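PDB 3U55: phosphoribosylaminoimidazole-succinocarboxamide synthase from Pyrococcus horikoshii, which catalyses the ATP-dependent joining of L-aspartate to the carboxylate of 5-amino-1-(5-phospho-D-ribosyl)imidazole-4-carboxylate, a step of de novo purine biosynthesis. Local coordinates for residues I131-A136 against I141-I146; L88-R93 against K147-I152; G46-Q51 against E226-I231; S53-K58 against K161-K166; G71-G74 against L78-E81. All coordinates share one frame; numbering follows the deposited sequence.

Contact 1: residues I131-A136 against I141-I146; sequences INYYHA and ISLDEI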
# COMPACT_ATOMS: atom_id res chain seq x y z
N ILE A 131 4.17 -0.24 -0.46
CA ILE A 131 4.12 1.03 -1.17
C ILE A 131 3.23 0.90 -2.40
O ILE A 131 2.90 -0.20 -2.83
CB ILE A 131 5.53 1.52 -1.60
CG1 ILE A 131 6.26 0.47 -2.45
CG2 ILE A 131 6.35 1.96 -0.37
CD1 ILE A 131 7.47 1.02 -3.22
N ASN A 132 2.83 2.05 -2.95
CA ASN A 132 2.09 2.05 -4.21
C ASN A 132 2.94 2.68 -5.34
O ASN A 132 4.13 2.97 -5.14
CB ASN A 132 0.71 2.72 -4.04
CG ASN A 132 0.81 4.20 -3.69
OD1 ASN A 132 1.72 4.88 -4.15
ND2 ASN A 132 -0.13 4.69 -2.89
N TYR A 133 2.33 2.89 -6.51
CA TYR A 133 3.06 3.40 -7.68
C TYR A 133 3.61 4.81 -7.47
O TYR A 133 4.65 5.16 -8.03
CB TYR A 133 2.19 3.40 -8.94
CG TYR A 133 1.53 2.07 -9.28
CD1 TYR A 133 2.03 0.86 -8.79
CD2 TYR A 133 0.42 2.02 -10.12
CE1 TYR A 133 1.43 -0.35 -9.11
CE2 TYR A 133 -0.18 0.82 -10.45
CZ TYR A 133 0.32 -0.36 -9.95
OH TYR A 133 -0.29 -1.55 -10.28
N TYR A 134 2.90 5.61 -6.67
CA TYR A 134 3.32 6.99 -6.39
C TYR A 134 4.56 6.99 -5.49
O TYR A 134 5.48 7.77 -5.73
CB TYR A 134 2.21 7.80 -5.72
CG TYR A 134 0.98 7.99 -6.56
CD1 TYR A 134 0.83 9.12 -7.38
CD2 TYR A 134 -0.06 7.06 -6.53
CE1 TYR A 134 -0.31 9.30 -8.15
CE2 TYR A 134 -1.21 7.24 -7.29
CZ TYR A 134 -1.33 8.36 -8.10
OH TYR A 134 -2.47 8.53 -8.85
N HIS A 135 4.58 6.14 -4.47
CA HIS A 135 5.78 6.05 -3.61
C HIS A 135 6.96 5.59 -4.45
O HIS A 135 8.08 6.09 -4.29
CB HIS A 135 5.62 5.08 -2.44
CG HIS A 135 4.39 5.29 -1.61
ND1 HIS A 135 4.20 6.38 -0.80
CD2 HIS A 135 3.31 4.50 -1.43
CE1 HIS A 135 3.04 6.27 -0.17
NE2 HIS A 135 2.48 5.14 -0.54
N ALA A 136 6.72 4.61 -5.34
CA ALA A 136 7.79 4.04 -6.17
C ALA A 136 8.44 5.11 -7.05
O ALA A 136 9.67 5.12 -7.22
CB ALA A 136 7.26 2.91 -7.04
N ILE A 141 11.61 5.03 -9.36
CA ILE A 141 11.09 3.98 -10.24
C ILE A 141 9.88 4.49 -11.03
O ILE A 141 8.82 4.76 -10.46
CB ILE A 141 10.70 2.71 -9.44
CG1 ILE A 141 11.84 2.26 -8.52
CG2 ILE A 141 10.31 1.59 -10.41
CD1 ILE A 141 11.45 1.20 -7.49
N SER A 142 10.04 4.58 -12.35
CA SER A 142 9.01 5.15 -13.22
C SER A 142 7.79 4.25 -13.28
O SER A 142 7.87 3.05 -13.02
CB SER A 142 9.57 5.39 -14.63
OG SER A 142 9.72 4.17 -15.33
N LEU A 143 6.65 4.84 -13.65
CA LEU A 143 5.43 4.04 -13.79
C LEU A 143 5.58 2.95 -14.87
O LEU A 143 5.04 1.86 -14.71
CB LEU A 143 4.23 4.94 -14.08
CG LEU A 143 2.84 4.31 -14.12
CD1 LEU A 143 2.51 3.61 -12.80
CD2 LEU A 143 1.80 5.37 -14.46
N ASP A 144 6.30 3.25 -15.96
CA ASP A 144 6.57 2.25 -16.99
C ASP A 144 7.37 1.07 -16.42
O ASP A 144 7.08 -0.09 -16.74
CB ASP A 144 7.31 2.86 -18.20
CG ASP A 144 7.53 1.85 -19.33
OD1 ASP A 144 6.54 1.38 -19.92
OD2 ASP A 144 8.70 1.53 -19.62
N GLU A 145 8.36 1.36 -15.58
CA GLU A 145 9.13 0.30 -14.93
C GLU A 145 8.25 -0.54 -14.01
O GLU A 145 8.32 -1.78 -14.02
CB GLU A 145 10.29 0.87 -14.13
CG GLU A 145 11.48 1.27 -14.99
CD GLU A 145 12.47 2.11 -14.20
OE1 GLU A 145 12.17 3.29 -13.95
OE2 GLU A 145 13.53 1.58 -13.84
N ILE A 146 7.42 0.13 -13.22
CA ILE A 146 6.49 -0.58 -12.34
C ILE A 146 5.54 -1.48 -13.13
O ILE A 146 5.34 -2.64 -12.77
CB ILE A 146 5.70 0.38 -11.43
CG1 ILE A 146 6.64 0.96 -10.37
CG2 ILE A 146 4.52 -0.35 -10.75
CD1 ILE A 146 7.21 -0.08 -9.37
O HOH W 1 5.87 4.74 -10.48

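Contact 2: residues L88-R93 against K147-I152; sequences LEVVVR and KKIEEI. With SO4 (sulfate ion), chain B.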
# COMPACT_ATOMS: atom_id res chain seq x y z
N LEU A 88 12.88 -3.38 -4.08
CA LEU A 88 11.51 -3.88 -4.00
C LEU A 88 11.44 -5.36 -3.67
O LEU A 88 12.30 -6.14 -4.06
CB LEU A 88 10.77 -3.68 -5.34
CG LEU A 88 10.60 -2.28 -5.93
CD1 LEU A 88 10.04 -2.38 -7.35
CD2 LEU A 88 9.72 -1.40 -5.04
N GLU A 89 10.38 -5.72 -2.94
CA GLU A 89 9.92 -7.10 -2.89
C GLU A 89 8.53 -7.10 -3.53
O GLU A 89 7.67 -6.32 -3.15
CB GLU A 89 9.88 -7.61 -1.45
CG GLU A 89 11.28 -7.84 -0.87
CD GLU A 89 11.28 -8.16 0.62
OE1 GLU A 89 12.39 -8.23 1.20
OE2 GLU A 89 10.19 -8.33 1.22
N VAL A 90 8.36 -7.95 -4.54
CA VAL A 90 7.12 -7.98 -5.31
C VAL A 90 6.41 -9.28 -4.96
O VAL A 90 6.92 -10.37 -5.22
CB VAL A 90 7.39 -7.89 -6.83
CG1 VAL A 90 6.08 -7.87 -7.63
CG2 VAL A 90 8.21 -6.64 -7.15
N VAL A 91 5.24 -9.15 -4.35
CA VAL A 91 4.51 -10.32 -3.88
C VAL A 91 3.26 -10.56 -4.74
O VAL A 91 2.43 -9.67 -4.90
CB VAL A 91 4.13 -10.16 -2.38
CG1 VAL A 91 3.36 -11.38 -1.89
CG2 VAL A 91 5.39 -9.91 -1.52
N VAL A 92 3.13 -11.77 -5.30
CA VAL A 92 1.94 -12.15 -6.05
C VAL A 92 1.15 -13.15 -5.22
O VAL A 92 1.73 -14.10 -4.70
CB VAL A 92 2.28 -12.76 -7.45
CG1 VAL A 92 1.01 -13.07 -8.25
CG2 VAL A 92 3.14 -11.80 -8.26
N ARG A 93 -0.16 -12.95 -5.10
CA ARG A 93 -0.98 -13.79 -4.22
C ARG A 93 -2.22 -14.31 -4.98
O ARG A 93 -2.96 -13.53 -5.58
CB ARG A 93 -1.39 -13.02 -2.95
CG ARG A 93 -0.35 -11.95 -2.49
CD ARG A 93 -0.70 -11.28 -1.14
NE ARG A 93 -0.38 -12.19 -0.05
CZ ARG A 93 0.51 -12.00 0.91
NH1 ARG A 93 1.22 -10.87 1.03
NH2 ARG A 93 0.68 -12.96 1.79
N LYS A 147 4.97 -0.95 -14.22
CA LYS A 147 4.08 -1.74 -15.07
C LYS A 147 4.77 -2.97 -15.65
O LYS A 147 4.20 -4.07 -15.64
CB LYS A 147 3.47 -0.88 -16.18
CG LYS A 147 2.30 -0.02 -15.72
CD LYS A 147 1.91 0.98 -16.80
CE LYS A 147 0.71 1.82 -16.37
NZ LYS A 147 0.48 2.96 -17.30
N LYS A 148 6.00 -2.78 -16.15
CA LYS A 148 6.80 -3.90 -16.67
C LYS A 148 7.06 -4.96 -15.60
O LYS A 148 6.95 -6.16 -15.87
CB LYS A 148 8.12 -3.41 -17.26
CG LYS A 148 8.01 -2.78 -18.65
CD LYS A 148 9.37 -2.28 -19.14
CE LYS A 148 9.37 -2.04 -20.65
NZ LYS A 148 8.27 -1.12 -21.09
N ILE A 149 7.41 -4.50 -14.40
CA ILE A 149 7.66 -5.39 -13.26
C ILE A 149 6.43 -6.24 -12.92
O ILE A 149 6.54 -7.46 -12.76
CB ILE A 149 8.16 -4.60 -12.02
CG1 ILE A 149 9.62 -4.16 -12.22
CG2 ILE A 149 8.03 -5.44 -10.75
CD1 ILE A 149 10.06 -3.01 -11.30
N GLU A 150 5.26 -5.61 -12.82
CA GLU A 150 4.03 -6.35 -12.48
C GLU A 150 3.60 -7.31 -13.60
O GLU A 150 3.11 -8.40 -13.33
CB GLU A 150 2.90 -5.41 -12.06
CG GLU A 150 3.26 -4.61 -10.80
CD GLU A 150 2.08 -3.96 -10.10
OE1 GLU A 150 1.06 -3.65 -10.75
OE2 GLU A 150 2.21 -3.72 -8.88
N GLU A 151 3.82 -6.90 -14.84
CA GLU A 151 3.55 -7.75 -16.01
C GLU A 151 4.38 -9.02 -15.96
O GLU A 151 3.85 -10.13 -16.13
CB GLU A 151 3.81 -6.95 -17.30
CG GLU A 151 3.55 -7.70 -18.58
CD GLU A 151 3.80 -6.84 -19.81
OE1 GLU A 151 3.02 -6.94 -20.77
OE2 GLU A 151 4.76 -6.04 -19.81
N ILE A 152 5.68 -8.87 -15.70
CA ILE A 152 6.58 -10.01 -15.54
C ILE A 152 6.10 -10.90 -14.38
O ILE A 152 5.95 -12.11 -14.55
CB ILE A 152 8.06 -9.57 -15.29
CG1 ILE A 152 8.62 -8.84 -16.52
CG2 ILE A 152 8.92 -10.79 -14.98
CD1 ILE A 152 9.92 -8.03 -16.22
S SO4 B . 3.61 -12.33 3.99
O1 SO4 B . 2.26 -12.80 3.70
O2 SO4 B . 4.58 -13.39 3.74
O3 SO4 B . 3.88 -11.18 3.13
O4 SO4 B . 3.70 -11.95 5.39

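Contact 3: residues G46-Q51 against E226-I231; sequences GWLNAQ and EIYERI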
# COMPACT_ATOMS: atom_id res chain seq x y z
N GLY A 46 19.83 -25.32 2.36
CA GLY A 46 20.57 -24.58 1.33
C GLY A 46 20.59 -25.31 0.00
O GLY A 46 20.29 -24.71 -1.04
N TRP A 47 20.92 -26.60 0.04
CA TRP A 47 20.97 -27.43 -1.16
C TRP A 47 19.62 -27.49 -1.86
O TRP A 47 19.54 -27.27 -3.07
CB TRP A 47 21.47 -28.84 -0.83
CG TRP A 47 21.79 -29.67 -2.04
CD1 TRP A 47 23.00 -29.77 -2.67
CD2 TRP A 47 20.89 -30.52 -2.76
NE1 TRP A 47 22.91 -30.63 -3.74
CE2 TRP A 47 21.62 -31.10 -3.82
CE3 TRP A 47 19.53 -30.85 -2.61
CZ2 TRP A 47 21.04 -31.99 -4.73
CZ3 TRP A 47 18.96 -31.74 -3.51
CH2 TRP A 47 19.72 -32.30 -4.56
N LEU A 48 18.57 -27.75 -1.10
CA LEU A 48 17.21 -27.81 -1.64
C LEU A 48 16.77 -26.50 -2.28
O LEU A 48 16.28 -26.49 -3.41
CB LEU A 48 16.22 -28.26 -0.56
CG LEU A 48 16.38 -29.72 -0.13
CD1 LEU A 48 15.77 -29.95 1.25
CD2 LEU A 48 15.81 -30.68 -1.17
N ASN A 49 16.96 -25.39 -1.57
CA ASN A 49 16.59 -24.07 -2.10
C ASN A 49 17.38 -23.70 -3.36
O ASN A 49 16.81 -23.13 -4.30
CB ASN A 49 16.71 -22.98 -1.03
CG ASN A 49 15.66 -23.12 0.07
OD1 ASN A 49 14.69 -23.87 -0.07
ND2 ASN A 49 15.86 -22.41 1.17
N ALA A 50 18.67 -24.04 -3.38
CA ALA A 50 19.51 -23.81 -4.56
C ALA A 50 19.00 -24.61 -5.76
O ALA A 50 18.80 -24.05 -6.85
CB ALA A 50 20.96 -24.16 -4.26
N GLN A 51 18.77 -25.91 -5.55
CA GLN A 51 18.31 -26.82 -6.61
C GLN A 51 16.95 -26.42 -7.16
O GLN A 51 16.74 -26.41 -8.38
CB GLN A 51 18.26 -28.27 -6.10
CG GLN A 51 19.61 -28.88 -5.75
CD GLN A 51 20.54 -28.99 -6.94
OE1 GLN A 51 20.19 -29.53 -7.99
NE2 GLN A 51 21.75 -28.47 -6.79
N GLU A 226 9.83 -33.07 0.14
CA GLU A 226 8.59 -33.50 -0.50
C GLU A 226 8.33 -32.68 -1.76
O GLU A 226 8.01 -33.23 -2.81
CB GLU A 226 7.42 -33.38 0.48
CG GLU A 226 6.56 -34.64 0.59
CD GLU A 226 5.35 -34.62 -0.32
OE1 GLU A 226 5.34 -35.37 -1.32
OE2 GLU A 226 4.39 -33.87 -0.02
N ILE A 227 8.50 -31.36 -1.64
CA ILE A 227 8.43 -30.45 -2.79
C ILE A 227 9.43 -30.87 -3.86
O ILE A 227 9.06 -31.02 -5.03
CB ILE A 227 8.69 -28.97 -2.37
CG1 ILE A 227 7.50 -28.41 -1.58
CG2 ILE A 227 8.99 -28.09 -3.59
CD1 ILE A 227 6.21 -28.21 -2.41
N TYR A 228 10.68 -31.07 -3.46
CA TYR A 228 11.74 -31.45 -4.39
C TYR A 228 11.41 -32.76 -5.10
O TYR A 228 11.58 -32.87 -6.31
CB TYR A 228 13.09 -31.55 -3.67
CG TYR A 228 14.24 -31.97 -4.56
CD1 TYR A 228 14.51 -33.32 -4.78
CD2 TYR A 228 15.06 -31.03 -5.18
CE1 TYR A 228 15.55 -33.73 -5.61
CE2 TYR A 228 16.11 -31.43 -6.01
CZ TYR A 228 16.35 -32.78 -6.22
OH TYR A 228 17.39 -33.19 -7.03
N GLU A 229 10.93 -33.75 -4.33
CA GLU A 229 10.59 -35.07 -4.87
C GLU A 229 9.44 -35.01 -5.85
O GLU A 229 9.48 -35.65 -6.90
CB GLU A 229 10.27 -36.04 -3.73
CG GLU A 229 11.48 -36.51 -2.94
CD GLU A 229 11.11 -37.33 -1.71
OE1 GLU A 229 10.11 -38.07 -1.76
OE2 GLU A 229 11.84 -37.24 -0.70
N ARG A 230 8.41 -34.25 -5.51
CA ARG A 230 7.25 -34.08 -6.39
C ARG A 230 7.60 -33.40 -7.70
O ARG A 230 7.05 -33.75 -8.75
CB ARG A 230 6.16 -33.28 -5.69
CG ARG A 230 5.39 -34.08 -4.68
CD ARG A 230 4.00 -33.53 -4.54
NE ARG A 230 3.54 -33.64 -3.17
CZ ARG A 230 2.32 -33.32 -2.76
NH1 ARG A 230 1.42 -32.87 -3.63
NH2 ARG A 230 2.01 -33.46 -1.48
N ILE A 231 8.52 -32.44 -7.64
CA ILE A 231 8.95 -31.70 -8.82
C ILE A 231 9.90 -32.52 -9.69
O ILE A 231 9.70 -32.63 -10.90
CB ILE A 231 9.56 -30.32 -8.44
CG1 ILE A 231 8.46 -29.37 -7.96
CG2 ILE A 231 10.34 -29.71 -9.61
CD1 ILE A 231 8.95 -28.11 -7.29

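Contact 4: residues S53-K58 against K161-K166; sequences SVIFFK and KDYLAK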
# COMPACT_ATOMS: atom_id res chain seq x y z
N SER A 53 15.56 -23.41 -6.98
CA SER A 53 15.71 -22.13 -7.67
C SER A 53 16.14 -22.36 -9.12
O SER A 53 15.57 -21.80 -10.05
CB SER A 53 16.70 -21.22 -6.96
OG SER A 53 16.16 -20.69 -5.76
N VAL A 54 17.15 -23.21 -9.29
CA VAL A 54 17.65 -23.57 -10.62
C VAL A 54 16.53 -24.13 -11.49
O VAL A 54 16.35 -23.69 -12.63
CB VAL A 54 18.84 -24.57 -10.53
CG1 VAL A 54 19.20 -25.13 -11.89
CG2 VAL A 54 20.04 -23.89 -9.93
N ILE A 55 15.77 -25.08 -10.94
CA ILE A 55 14.65 -25.67 -11.66
C ILE A 55 13.66 -24.59 -12.13
O ILE A 55 13.28 -24.54 -13.30
CB ILE A 55 13.92 -26.74 -10.82
CG1 ILE A 55 14.79 -27.99 -10.67
CG2 ILE A 55 12.57 -27.11 -11.45
CD1 ILE A 55 14.42 -28.89 -9.51
N PHE A 56 13.24 -23.72 -11.20
CA PHE A 56 12.29 -22.66 -11.53
C PHE A 56 12.84 -21.64 -12.51
O PHE A 56 12.15 -21.25 -13.45
CB PHE A 56 11.74 -21.99 -10.27
CG PHE A 56 10.87 -22.88 -9.41
CD1 PHE A 56 9.78 -23.56 -9.96
CD2 PHE A 56 11.13 -23.02 -8.05
CE1 PHE A 56 8.97 -24.38 -9.16
CE2 PHE A 56 10.33 -23.82 -7.24
CZ PHE A 56 9.25 -24.51 -7.80
N PHE A 57 14.09 -21.19 -12.31
CA PHE A 57 14.72 -20.24 -13.24
C PHE A 57 14.78 -20.80 -14.66
O PHE A 57 14.48 -20.08 -15.62
CB PHE A 57 16.14 -19.86 -12.81
CG PHE A 57 16.20 -18.92 -11.63
CD1 PHE A 57 15.29 -17.88 -11.48
CD2 PHE A 57 17.21 -19.07 -10.67
CE1 PHE A 57 15.37 -17.01 -10.38
CE2 PHE A 57 17.30 -18.21 -9.57
CZ PHE A 57 16.38 -17.18 -9.43
N LYS A 58 15.17 -22.06 -14.80
CA LYS A 58 15.25 -22.70 -16.11
C LYS A 58 13.89 -22.76 -16.79
O LYS A 58 13.76 -22.46 -17.97
CB LYS A 58 15.88 -24.09 -16.01
CG LYS A 58 17.39 -24.07 -15.84
CD LYS A 58 17.93 -25.47 -15.56
CE LYS A 58 19.45 -25.49 -15.61
NZ LYS A 58 20.00 -26.81 -15.17
N LYS A 161 2.23 -21.42 -11.35
CA LYS A 161 0.99 -22.00 -10.84
C LYS A 161 0.53 -23.17 -11.72
O LYS A 161 0.14 -24.20 -11.18
CB LYS A 161 -0.11 -20.94 -10.64
CG LYS A 161 -0.88 -20.52 -11.89
CD LYS A 161 -1.47 -19.11 -11.73
CE LYS A 161 -2.47 -19.04 -10.60
NZ LYS A 161 -3.84 -19.45 -11.02
N ASP A 162 0.62 -23.02 -13.04
CA ASP A 162 0.25 -24.10 -13.98
C ASP A 162 1.15 -25.32 -13.81
O ASP A 162 0.68 -26.45 -13.71
CB ASP A 162 0.32 -23.62 -15.43
CG ASP A 162 -0.80 -22.65 -15.80
OD1 ASP A 162 -1.80 -22.54 -15.05
OD2 ASP A 162 -0.68 -21.99 -16.85
N TYR A 163 2.46 -25.07 -13.78
CA TYR A 163 3.48 -26.11 -13.62
C TYR A 163 3.32 -26.88 -12.32
O TYR A 163 3.42 -28.11 -12.29
CB TYR A 163 4.87 -25.46 -13.70
CG TYR A 163 6.04 -26.39 -13.45
CD1 TYR A 163 6.59 -27.16 -14.48
CD2 TYR A 163 6.61 -26.48 -12.18
CE1 TYR A 163 7.67 -28.00 -14.25
CE2 TYR A 163 7.70 -27.32 -11.94
CZ TYR A 163 8.22 -28.07 -12.98
OH TYR A 163 9.28 -28.90 -12.74
N LEU A 164 3.06 -26.15 -11.23
CA LEU A 164 2.95 -26.76 -9.91
C LEU A 164 1.64 -27.51 -9.72
O LEU A 164 1.62 -28.56 -9.08
CB LEU A 164 3.16 -25.71 -8.81
CG LEU A 164 4.57 -25.10 -8.70
CD1 LEU A 164 4.56 -23.82 -7.87
CD2 LEU A 164 5.58 -26.10 -8.13
N ALA A 165 0.56 -26.99 -10.30
CA ALA A 165 -0.76 -27.65 -10.23
C ALA A 165 -0.75 -29.02 -10.91
O ALA A 165 -1.45 -29.95 -10.47
CB ALA A 165 -1.83 -26.75 -10.82
N LYS A 166 0.05 -29.16 -11.97
CA LYS A 166 0.21 -30.45 -12.65
C LYS A 166 1.05 -31.43 -11.83
O LYS A 166 1.17 -32.61 -12.18
CB LYS A 166 0.80 -30.27 -14.06
CG LYS A 166 -0.11 -29.51 -15.01
CD LYS A 166 0.34 -29.62 -16.47
CE LYS A 166 1.30 -28.51 -16.88
NZ LYS A 166 2.69 -28.74 -16.38

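Contact 5: residues G71-G74 against L78-E81; sequences GVAG and LIVE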
# COMPACT_ATOMS: atom_id res chain seq x y z
N GLY A 71 24.54 -20.03 -14.22
CA GLY A 71 24.90 -21.43 -14.04
C GLY A 71 25.11 -21.86 -12.60
O GLY A 71 25.00 -21.05 -11.67
N VAL A 72 25.40 -23.14 -12.42
CA VAL A 72 25.73 -23.70 -11.11
C VAL A 72 27.23 -23.72 -10.90
O VAL A 72 27.99 -23.93 -11.85
CB VAL A 72 25.13 -25.12 -10.90
CG1 VAL A 72 23.61 -25.05 -10.77
CG2 VAL A 72 25.51 -26.05 -12.04
N ALA A 73 27.65 -23.49 -9.66
CA ALA A 73 29.07 -23.45 -9.31
C ALA A 73 29.37 -24.48 -8.22
O ALA A 73 30.18 -24.23 -7.33
CB ALA A 73 29.46 -22.06 -8.85
N GLY A 74 28.68 -25.62 -8.30
CA GLY A 74 28.87 -26.72 -7.34
C GLY A 74 28.36 -26.41 -5.95
O GLY A 74 28.30 -25.25 -5.54
N LEU A 78 25.17 -20.71 -6.96
CA LEU A 78 24.72 -20.37 -8.30
C LEU A 78 25.56 -19.20 -8.80
O LEU A 78 25.94 -18.33 -8.02
CB LEU A 78 23.24 -19.98 -8.33
CG LEU A 78 22.13 -20.93 -7.86
CD1 LEU A 78 20.79 -20.50 -8.48
CD2 LEU A 78 22.45 -22.37 -8.21
N ILE A 79 25.86 -19.19 -10.09
CA ILE A 79 26.44 -18.03 -10.73
C ILE A 79 25.30 -17.23 -11.33
O ILE A 79 24.48 -17.77 -12.08
CB ILE A 79 27.45 -18.40 -11.83
CG1 ILE A 79 28.52 -19.35 -11.27
CG2 ILE A 79 28.12 -17.13 -12.37
CD1 ILE A 79 29.32 -20.05 -12.34
N VAL A 80 25.24 -15.95 -10.97
CA VAL A 80 24.15 -15.06 -11.35
C VAL A 80 24.70 -13.77 -11.95
O VAL A 80 25.82 -13.36 -11.65
CB VAL A 80 23.18 -14.76 -10.15
CG1 VAL A 80 22.51 -16.05 -9.65
CG2 VAL A 80 23.91 -14.05 -9.00
N GLU A 81 23.90 -13.15 -12.81
CA GLU A 81 24.23 -11.88 -13.45
C GLU A 81 24.18 -10.75 -12.42
O GLU A 81 23.25 -10.68 -11.61
CB GLU A 81 23.21 -11.64 -14.56
CG GLU A 81 23.46 -10.42 -15.42
CD GLU A 81 22.38 -10.23 -16.47
OE1 GLU A 81 21.37 -10.96 -16.43
OE2 GLU A 81 22.55 -9.35 -17.34

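Contact 1: residues I131-A136 against I141-I146
The tight turn between the short helix 133-138 and the long helix 143-165 is held here by Tyr133, Ala136, Ile141, Leu143 and Ile146. Ile141 N donates to Ala136 O at 2.9 Å (N-H...O angle 156°), joining the end of one segment to the start of the next. A water spans the same gap, giving hydrogen bonds to Tyr133 O and Ile141 O. With CG beside the backbone N and anti to the carbonyl carbon (chi1 -53°), the Tyr133 ring slants across two aliphatic chains: Ile146 CG2 meets ring atom CD1 of Tyr133 at 3.4 Å, while Leu143 CD1 comes to Tyr133 CD2 at 3.8 Å. Deeper in, Ala136 CB rests 3.8 Å from Ile146 CD1. Ser142 and Glu145 form a capping box: Glu145 N bonds to Ser142 OG at 3.1 Å, and Ser142 N returns a bond to Glu145 OE1 at 3.0 Å. The hydroxyl of Tyr133 is hydrogen-bonded to Glu150, and its ring meets Tyr133 of the second subunit. An alanine in place of Tyr133 is likely to open a gap beside Leu143 and Ile146 and leave Glu150 without this phenolic partner. One direct bond and one water bridge thus satisfy backbone groups of the turn; the remaining contact is apolar side-chain packing.

Contact 2: residues L88-R93 against K147-I152
Ile149 presents two branches to Leu88 and Val90 because its chi1 of -74° sets CG1 beside the backbone N while CG2 stands anti to that nitrogen; CD1 continues outward from CG1. On the other side, with Val90 CG1 anti to N (chi1 -178°), CG2 falls beside N and is the branch that meets the helix. These branches meet where helix 143-165 packs on strand 84-93 of the six-stranded antiparallel sheet. Val90 CG2 and Ile149 CG2 approach to 3.8 Å, and Leu88 CD1 lies 4.0 Å from Ile149 CD1, so one isoleucine serves two strand residues whose side chains fall on the same face. No hydrogen bond crosses between the segments, and all three touching residues are buried: the association is apolar. The neighbouring surface is continued by Phe178 of strand 169-180, which Ile149 also touches, and by Ala153 one turn further along the helix, against Val90. At the far end of the strand, Arg93 turns to a sulfate, probably from the crystallisation liquor, which sits at the guanidinium edge, near its plane. Ser99 N and Arg198 also bind the sulfate, while Arg93 NH1 forms a salt bridge with Glu118. The 2.5 Å between Arg93 NH2 and sulfate O1 is too short to take at face value, so its exact length is doubtful; the bond from Arg93 NH1 to sulfate O3 is weak, at 3.4 Å.

Contact 3: residues G46-Q51 against E226-I231
Tyr228 reaches from helix 220-232 to Trp47, Leu48 and Gln51 of helix 45-62, in a helix-helix packing where the axes of segments 46-51 and 226-231 pass 10.7 Å apart with an angle of 36° between their N-to-C directions. Its CB begins the contact, 3.8 Å from Leu48 CD2, and the same methyl lies 4.0 Å from Tyr228 CG. That CG is anti to the backbone N (chi1 179°), which sends the ring across to helix 45-62. Further out, Tyr228 CE2 is met near the ring plane by Gln51 CB at 3.8 Å, and Trp47 CZ3 comes over one face at the same distance from that CE2. The Trp47 six-membered ring and the tyrosine ring are oblique, their planes at 51° and their centroids 5.4 Å apart. An alanine at Tyr228 would probably leave a gap between the helices, with Trp47 and Leu48 deprived of their partner across it. Over one face of the tryptophan, Gln51 CG lies above the centre of the indole. Away from this interface, Arg230 grips Glu226 side-on through NE and NH2 in a salt bridge within segment 226-231, and Asp201 takes its NH1. At the tip, Tyr228 OH lies 3.5 Å from Trp47 CH2, near the indole plane.

Contact 4: residues S53-K58 against K161-K166
Helix segments 53-58 and 161-165, through Ile55 and Phe56 on one and Tyr163 and Leu164 on the other, run at 123° between their N-to-C directions with axes 12.4 Å apart at closest approach; even the nearest CA atoms, of Phe56 and Tyr163, are 9.7 Å apart. That spacing means long side chains must bridge the gap, and no hydrogen bond crosses it. Phe56 does so with the CE1-CZ edge of its ring: CE1 meets Leu164 CD2 at 3.9 Å, the methyl arriving near the ring plane, and the two side chains cross at about a right angle. The same Phe56 CE1 lies 4.2 Å from Tyr163 CE2, an oblique approach of the two rings. Tyr163 has CG anti to N (chi1 175°), which carries its hydroxyl across to the first helix, where Tyr163 OH stands 4.0 Å from the methyl Ile55 CG2. Between the segments 131 Å² is buried, consistent with contact through side chains. Ile231 of helix 220-232 fits into the same place, touching Ile55, Phe56, Tyr163 and Leu164, while Leu164 also packs on Ile169 and Leu171 of strand 169-180. This is plain helix-helix packing, in which helices 45-62, 143-165 and 220-232 share an apolar cluster.

Contact 5: residues G71-G74 against L78-E81
Gly71 and Ile79 exchange two backbone hydrogen bonds, forming an antiparallel hydrogen-bonded pair. Ile79 N gives to Gly71 O at 2.6 Å with an N-H...O angle of 163°, and Gly71 N gives to Ile79 O at 3.1 Å, also close to straight at 167°. Gly71 O additionally receives a CA-H...O contact from Leu78 CA at 3.4 Å. The next pair, Val72 with Leu78, is non-hydrogen-bonded, its CA atoms 4.5 Å apart. Its side chains lie on one face of the sheet, where Val72 CG1 touches Leu78 CD2 at 3.9 Å; this branch of the valine sits beside its own backbone N, with chi1 at -70°. That face is turned to helix 45-62, whose Val54 packs against both residues. On the other face Ile79 CG1 meets Ala73 CB at 3.8 Å, beyond the end of strand 69-72, and Ile79 CD1 also lies near the same methyl, 4.0 Å from Ala73 CB. Ile24 of strand 22-27 continues this second patch, touching both Ala73 and Ile79. Gly74 lies in the connection with a positive phi, and Ala73 O is held by the side chain of Arg77. Paired backbones, alternating faces and a short connection identify a beta hairpin, at the edge of the four-stranded antiparallel sheet within this chain.

From the N terminus, helix 45-62 supplies the first halves of contact 3 and contact 4, whose loops close only at helix 220-232 and helix 143-165 respectively. Contact 5 then closes its short hairpin, nested within both. Strand 84-93 opens contact 2; contact 1 opens and closes inside that loop, and helix 143-165 then completes contacts 2 and 4 in turn. Contact 3 closes last, on helix 220-232, enclosing all the others; none cross. Helix 143-165 thereby links contact 1 to contact 4, with centres about 28 Å apart. Contacts 3 and 4 meet through Ile231, contacts 4 and 5 through Val54, and contacts 1 and 2 around Leu88, tying both larger sheets to the helices.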